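Local atomic coordinates of restriction endonuclease (Mycobacterium sp., PDB entry 4F0Q), a protein that cleaves DNA in a cytosine-methylation-dependent manner as a tetrameric restriction endonuclease. Residues Gln274-Leu286 against Ile409-Met421. Sequence-based numbering, arbitrary orientation.
Sequences QQPASGSAEAATL and IAGGTLAATVRRM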
ATOM      1  N   GLN A 274       0.419 -12.526 -21.222  1.00 26.41           N
ATOM      2  CA  GLN A 274       0.063 -11.137 -20.953  1.00 25.99           C
ATOM      3  C   GLN A 274      -0.713 -10.531 -22.119  1.00 21.26           C
ATOM      4  O   GLN A 274      -1.470  -9.575 -21.946  1.00 21.48           O
ATOM      5  CB  GLN A 274       1.316 -10.310 -20.669  1.00 22.53           C
ATOM      6  CG  GLN A 274       2.172 -10.853 -19.541  1.00 19.24           C
ATOM      7  CD  GLN A 274       3.430 -10.037 -19.326  1.00 20.74           C
ATOM      8  OE1 GLN A 274       3.371  -8.821 -19.146  1.00 20.22           O
ATOM      9  NE2 GLN A 274       4.578 -10.703 -19.353  1.00 24.11           N
ATOM     10  N   GLN A 275      -0.514 -11.091 -23.306  1.00 22.50           N
ATOM     11  CA  GLN A 275      -1.224 -10.653 -24.498  1.00 20.78           C
ATOM     12  C   GLN A 275      -2.513 -11.452 -24.654  1.00 24.90           C
ATOM     13  O   GLN A 275      -2.603 -12.583 -24.175  1.00 22.93           O
ATOM     14  CB  GLN A 275      -0.339 -10.832 -25.735  1.00 26.48           C
ATOM     15  CG  GLN A 275       0.877  -9.922 -25.765  1.00 22.17           C
ATOM     16  CD  GLN A 275       0.505  -8.459 -25.869  1.00 21.20           C
ATOM     17  OE1 GLN A 275       0.021  -8.005 -26.906  1.00 19.99           O
ATOM     18  NE2 GLN A 275       0.725  -7.712 -24.793  1.00 20.73           N
ATOM     19  N   PRO A 276      -3.520 -10.867 -25.321  1.00 27.59           N
ATOM     20  CA  PRO A 276      -4.777 -11.585 -25.561  1.00 32.00           C
ATOM     21  C   PRO A 276      -4.603 -12.695 -26.592  1.00 31.46           C
ATOM     22  O   PRO A 276      -3.508 -12.870 -27.127  1.00 33.29           O
ATOM     23  CB  PRO A 276      -5.701 -10.493 -26.107  1.00 31.73           C
ATOM     24  CG  PRO A 276      -4.779  -9.497 -26.720  1.00 25.44           C
ATOM     25  CD  PRO A 276      -3.559  -9.492 -25.851  1.00 23.73           C
ATOM     26  N   ALA A 277      -5.673 -13.434 -26.868  1.00 33.45           N
ATOM     27  CA  ALA A 277      -5.626 -14.512 -27.852  1.00 32.57           C
ATOM     28  C   ALA A 277      -5.316 -13.971 -29.244  1.00 32.89           C
ATOM     29  O   ALA A 277      -5.389 -12.765 -29.480  1.00 37.26           O
ATOM     30  CB  ALA A 277      -6.934 -15.288 -27.857  1.00 46.12           C
ATOM     31  N   SER A 278      -4.975 -14.870 -30.162  1.00 38.93           N
ATOM     32  CA  SER A 278      -4.543 -14.484 -31.504  1.00 40.02           C
ATOM     33  C   SER A 278      -5.608 -13.716 -32.289  1.00 40.28           C
ATOM     34  O   SER A 278      -5.402 -12.560 -32.657  1.00 49.52           O
ATOM     35  CB  SER A 278      -4.094 -15.713 -32.297  1.00 44.93           C
ATOM     36  OG  SER A 278      -3.657 -15.349 -33.595  1.00 55.12           O
ATOM     37  N   GLY A 279      -6.740 -14.363 -32.545  1.00 33.19           N
ATOM     38  CA  GLY A 279      -7.796 -13.755 -33.336  1.00 35.10           C
ATOM     39  C   GLY A 279      -8.940 -13.214 -32.504  1.00 36.34           C
ATOM     40  O   GLY A 279     -10.035 -12.983 -33.016  1.00 33.12           O
ATOM     41  N   SER A 280      -8.685 -13.007 -31.216  1.00 35.40           N
ATOM     42  CA  SER A 280      -9.707 -12.521 -30.296  1.00 29.78           C
ATOM     43  C   SER A 280     -10.122 -11.088 -30.606  1.00 26.01           C
ATOM     44  O   SER A 280      -9.462 -10.393 -31.377  1.00 36.52           O
ATOM     45  CB  SER A 280      -9.203 -12.609 -28.855  1.00 35.38           C
ATOM     46  OG  SER A 280      -8.013 -11.858 -28.688  1.00 34.66           O
ATOM     47  N   ALA A 281     -11.223 -10.654 -30.001  1.00 25.72           N
ATOM     48  CA  ALA A 281     -11.696  -9.285 -30.162  1.00 28.55           C
ATOM     49  C   ALA A 281     -10.795  -8.332 -29.389  1.00 28.19           C
ATOM     50  O   ALA A 281     -10.582  -7.186 -29.795  1.00 32.30           O
ATOM     51  CB  ALA A 281     -13.134  -9.162 -29.687  1.00 27.12           C
ATOM     52  N   GLU A 282     -10.263  -8.819 -28.273  1.00 28.64           N
ATOM     53  CA  GLU A 282      -9.370  -8.029 -27.435  1.00 26.26           C
ATOM     54  C   GLU A 282      -8.038  -7.789 -28.137  1.00 27.86           C
ATOM     55  O   GLU A 282      -7.360  -6.796 -27.876  1.00 29.99           O
ATOM     56  CB  GLU A 282      -9.154  -8.720 -26.088  1.00 28.05           C
ATOM     57  CG  GLU A 282     -10.447  -8.998 -25.336  1.00 31.34           C
ATOM     58  CD  GLU A 282     -10.220  -9.622 -23.975  1.00 32.02           C
ATOM     59  OE1 GLU A 282      -9.069 -10.011 -23.678  1.00 37.17           O
ATOM     60  OE2 GLU A 282     -11.194  -9.723 -23.199  1.00 26.46           O
ATOM     61  N   ALA A 283      -7.670  -8.702 -29.031  1.00 27.55           N
ATOM     62  CA  ALA A 283      -6.461  -8.547 -29.833  1.00 25.44           C
ATOM     63  C   ALA A 283      -6.616  -7.387 -30.809  1.00 24.68           C
ATOM     64  O   ALA A 283      -5.738  -6.527 -30.916  1.00 27.19           O
ATOM     65  CB  ALA A 283      -6.153  -9.831 -30.581  1.00 30.19           C
ATOM     66  N   ALA A 284      -7.740  -7.372 -31.519  1.00 25.38           N
ATOM     67  CA  ALA A 284      -8.054  -6.295 -32.449  1.00 27.80           C
ATOM     68  C   ALA A 284      -8.167  -4.971 -31.705  1.00 25.26           C
ATOM     69  O   ALA A 284      -7.707  -3.933 -32.186  1.00 31.61           O
ATOM     70  CB  ALA A 284      -9.343  -6.599 -33.193  1.00 30.28           C
ATOM     71  N   THR A 285      -8.784  -5.020 -30.526  1.00 25.29           N
ATOM     72  CA  THR A 285      -8.905  -3.845 -29.671  1.00 22.61           C
ATOM     73  C   THR A 285      -7.531  -3.295 -29.315  1.00 23.18           C
ATOM     74  O   THR A 285      -7.287  -2.093 -29.412  1.00 23.23           O
ATOM     75  CB  THR A 285      -9.671  -4.168 -28.375  1.00 24.71           C
ATOM     76  OG1 THR A 285     -11.015  -4.550 -28.695  1.00 28.68           O
ATOM     77  CG2 THR A 285      -9.702  -2.958 -27.456  1.00 21.06           C
ATOM     78  N   LEU A 286      -6.631  -4.188 -28.916  1.00 25.03           N
ATOM     79  CA  LEU A 286      -5.272  -3.803 -28.552  1.00 24.26           C
ATOM     80  C   LEU A 286      -4.516  -3.219 -29.740  1.00 21.84           C
ATOM     81  O   LEU A 286      -3.762  -2.258 -29.593  1.00 21.73           O
ATOM     82  CB  LEU A 286      -4.509  -4.999 -27.984  1.00 20.84           C
ATOM     83  CG  LEU A 286      -3.085  -4.701 -27.514  1.00 20.47           C
ATOM     84  CD1 LEU A 286      -3.095  -3.654 -26.409  1.00 17.13           C
ATOM     85  CD2 LEU A 286      -2.406  -5.975 -27.047  1.00 18.50           C
ATOM     86  N   ILE A 409      -0.164  -3.808 -15.735  1.00 14.82           N
ATOM     87  CA  ILE A 409      -1.258  -3.833 -16.699  1.00 14.04           C
ATOM     88  C   ILE A 409      -0.703  -3.919 -18.118  1.00 18.31           C
ATOM     89  O   ILE A 409      -0.317  -2.909 -18.712  1.00 17.65           O
ATOM     90  CB  ILE A 409      -2.163  -2.592 -16.569  1.00 16.19           C
ATOM     91  CG1 ILE A 409      -2.661  -2.444 -15.129  1.00 18.10           C
ATOM     92  CG2 ILE A 409      -3.336  -2.685 -17.534  1.00 17.40           C
ATOM     93  CD1 ILE A 409      -3.619  -1.289 -14.924  1.00 17.36           C
ATOM     94  N   ALA A 410      -0.659  -5.137 -18.651  1.00 16.93           N
ATOM     95  CA  ALA A 410      -0.126  -5.376 -19.986  1.00 18.21           C
ATOM     96  C   ALA A 410      -1.222  -5.311 -21.046  1.00 20.60           C
ATOM     97  O   ALA A 410      -2.325  -4.835 -20.779  1.00 18.20           O
ATOM     98  CB  ALA A 410       0.591  -6.717 -20.039  1.00 20.85           C
ATOM     99  N   GLY A 411      -0.909  -5.803 -22.242  1.00 18.93           N
ATOM    100  CA  GLY A 411      -1.800  -5.703 -23.384  1.00 16.85           C
ATOM    101  C   GLY A 411      -3.165  -6.345 -23.218  1.00 16.77           C
ATOM    102  O   GLY A 411      -4.182  -5.745 -23.564  1.00 16.55           O
ATOM    103  N   GLY A 412      -3.192  -7.568 -22.699  1.00 19.83           N
ATOM    104  CA  GLY A 412      -4.439  -8.289 -22.512  1.00 16.05           C
ATOM    105  C   GLY A 412      -5.346  -7.623 -21.497  1.00 14.82           C
ATOM    106  O   GLY A 412      -6.536  -7.415 -21.750  1.00 20.40           O
ATOM    107  N   THR A 413      -4.777  -7.286 -20.344  1.00 14.07           N
ATOM    108  CA  THR A 413      -5.521  -6.623 -19.281  1.00 14.32           C
ATOM    109  C   THR A 413      -6.035  -5.266 -19.747  1.00 14.79           C
ATOM    110  O   THR A 413      -7.184  -4.905 -19.487  1.00 12.80           O
ATOM    111  CB  THR A 413      -4.652  -6.433 -18.023  1.00 16.36           C
ATOM    112  OG1 THR A 413      -4.105  -7.695 -17.623  1.00 20.18           O
ATOM    113  CG2 THR A 413      -5.479  -5.858 -16.883  1.00 16.98           C
ATOM    114  N   LEU A 414      -5.179  -4.523 -20.443  1.00 19.32           N
ATOM    115  CA  LEU A 414      -5.550  -3.220 -20.985  1.00 14.16           C
ATOM    116  C   LEU A 414      -6.701  -3.336 -21.976  1.00 14.39           C
ATOM    117  O   LEU A 414      -7.657  -2.568 -21.915  1.00 15.29           O
ATOM    118  CB  LEU A 414      -4.350  -2.555 -21.662  1.00 13.49           C
ATOM    119  CG  LEU A 414      -4.646  -1.286 -22.465  1.00 13.76           C
ATOM    120  CD1 LEU A 414      -5.100  -0.157 -21.552  1.00 15.15           C
ATOM    121  CD2 LEU A 414      -3.434  -0.867 -23.281  1.00 15.13           C
ATOM    122  N   ALA A 415      -6.603  -4.300 -22.886  1.00 13.61           N
ATOM    123  CA  ALA A 415      -7.629  -4.507 -23.902  1.00 13.58           C
ATOM    124  C   ALA A 415      -8.964  -4.902 -23.279  1.00 13.97           C
ATOM    125  O   ALA A 415     -10.009  -4.351 -23.631  1.00 15.86           O
ATOM    126  CB  ALA A 415      -7.178  -5.558 -24.902  1.00 17.59           C
ATOM    127  N   ALA A 416      -8.920  -5.857 -22.354  1.00 17.22           N
ATOM    128  CA  ALA A 416     -10.124  -6.321 -21.672  1.00 19.20           C
ATOM    129  C   ALA A 416     -10.790  -5.194 -20.886  1.00 15.21           C
ATOM    130  O   ALA A 416     -12.008  -4.993 -20.970  1.00 20.29           O
ATOM    131  CB  ALA A 416      -9.795  -7.490 -20.753  1.00 16.63           C
ATOM    132  N   THR A 417      -9.980  -4.460 -20.129  1.00 13.74           N
ATOM    133  CA  THR A 417     -10.473  -3.354 -19.317  1.00 15.65           C
ATOM    134  C   THR A 417     -11.098  -2.271 -20.185  1.00 15.18           C
ATOM    135  O   THR A 417     -12.194  -1.797 -19.902  1.00 19.19           O
ATOM    136  CB  THR A 417      -9.350  -2.728 -18.470  1.00 17.54           C
ATOM    137  OG1 THR A 417      -8.704  -3.748 -17.697  1.00 16.10           O
ATOM    138  CG2 THR A 417      -9.911  -1.666 -17.538  1.00 14.78           C
ATOM    139  N   VAL A 418     -10.393  -1.886 -21.246  1.00 16.40           N
ATOM    140  CA  VAL A 418     -10.879  -0.867 -22.170  1.00 16.26           C
ATOM    141  C   VAL A 418     -12.191  -1.292 -22.827  1.00 16.94           C
ATOM    142  O   VAL A 418     -13.126  -0.498 -22.932  1.00 18.50           O
ATOM    143  CB  VAL A 418      -9.822  -0.532 -23.250  1.00 17.91           C
ATOM    144  CG1 VAL A 418     -10.462   0.148 -24.446  1.00 17.94           C
ATOM    145  CG2 VAL A 418      -8.723   0.341 -22.662  1.00 14.31           C
ATOM    146  N   ARG A 419     -12.260  -2.550 -23.250  1.00 20.46           N
ATOM    147  CA  ARG A 419     -13.483  -3.088 -23.837  1.00 19.55           C
ATOM    148  C   ARG A 419     -14.649  -3.041 -22.852  1.00 17.82           C
ATOM    149  O   ARG A 419     -15.767  -2.666 -23.218  1.00 18.64           O
ATOM    150  CB  ARG A 419     -13.262  -4.516 -24.339  1.00 22.09           C
ATOM    151  CG  ARG A 419     -12.629  -4.594 -25.718  1.00 26.94           C
ATOM    152  CD  ARG A 419     -12.274  -6.023 -26.084  1.00 25.87           C
ATOM    153  NE  ARG A 419     -13.335  -6.960 -25.729  1.00 33.32           N
ATOM    154  CZ  ARG A 419     -14.376  -7.242 -26.505  1.00 32.36           C
ATOM    155  NH1 ARG A 419     -14.501  -6.658 -27.688  1.00 36.90           N
ATOM    156  NH2 ARG A 419     -15.293  -8.108 -26.096  1.00 37.76           N
ATOM    157  N   ARG A 420     -14.382  -3.415 -21.603  1.00 17.59           N
ATOM    158  CA  ARG A 420     -15.404  -3.359 -20.560  1.00 18.84           C
ATOM    159  C   ARG A 420     -15.900  -1.928 -20.342  1.00 15.21           C
ATOM    160  O   ARG A 420     -17.106  -1.681 -20.295  1.00 18.61           O
ATOM    161  CB  ARG A 420     -14.866  -3.932 -19.247  1.00 20.80           C
ATOM    162  CG  ARG A 420     -15.933  -4.163 -18.186  1.00 27.32           C
ATOM    163  CD  ARG A 420     -15.322  -4.506 -16.833  1.00 25.72           C
ATOM    164  NE  ARG A 420     -14.303  -5.547 -16.932  1.00 29.06           N
ATOM    165  CZ  ARG A 420     -13.003  -5.341 -16.742  1.00 32.70           C
ATOM    166  NH1 ARG A 420     -12.560  -4.130 -16.433  1.00 27.46           N
ATOM    167  NH2 ARG A 420     -12.145  -6.346 -16.855  1.00 33.77           N
ATOM    168  N   MET A 421     -14.959  -0.996 -20.213  1.00 14.21           N
ATOM    169  CA  MET A 421     -15.268   0.418 -20.013  1.00 17.33           C
ATOM    170  C   MET A 421     -16.133   0.965 -21.141  1.00 16.06           C
ATOM    171  O   MET A 421     -17.153   1.615 -20.906  1.00 16.56           O
ATOM    172  CB  MET A 421     -13.977   1.237 -19.933  1.00 14.68           C
ATOM    173  CG  MET A 421     -13.128   0.968 -18.702  1.00 17.95           C
ATOM    174  SD  MET A 421     -11.442   1.593 -18.874  1.00 18.09           S
ATOM    175  CE  MET A 421     -11.743   3.324 -19.216  1.00 13.46           C
TER
HETATM  176  O   HOH W   1      -2.007  -8.819 -19.677  1.00 19.18           O
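Glu282, on the first turn of helix 281-292, drops as a knob into a hole on helix 411-425 walled by Gly412, Ala415, Ala416 and Arg419. Glu282 CB meets Ala415 CB at 3.9 Å. Glu282 CG comes next, 3.6 Å from Arg419 NE, with the two side chains crossing at about a right angle. With chi2 at -177° the chain runs straight on: Glu282 CD rests on CB and CA of Ala416, Glu282 OE2 lies 3.6 Å from Ala416 CB, and OE1 heads for the Gly412 end of the hole. Glu282 OE2 and Arg419 NE stay 4.3 Å apart, too far for a salt bridge. Arg419 bends at its third torsion, and its guanidinium takes Ala281 CB over one face and Thr285 OG1 near its plane, at the edge. That hydroxyl is bonded back to Ala281 O and touches Arg419 CD, while Arg419 NH2 makes a weak hydrogen bond to Thr98 O. The short helix segments cross almost perpendicularly, 8.6 Å apart, and the small Ala415 lets them close: Ala415 CB lies 3.2 Å from Glu282 O. Leu286 fills the inner side, both methyls against Gly411 and CD1 also near Leu414. Before the loop, Gln274 O takes Gly412 N directly in its carbonyl plane (2.7 Å) and is linked to Thr413 N by a water. The contact lays the loop and the start of helix 281-292 across helix 411-425, which follows strand 406-409, outermost within this chain of the mixed five-stranded sheet of the PD-(D/E)XK nuclease fold. This is structural packing, with the Leu414 side chain about 12 Å from the bound magnesium ion. Its chemistry is chiefly direct and water-mediated backbone links and close packing on glycine and alanine; Glu282 and Arg419 probably add a modest long-range attraction.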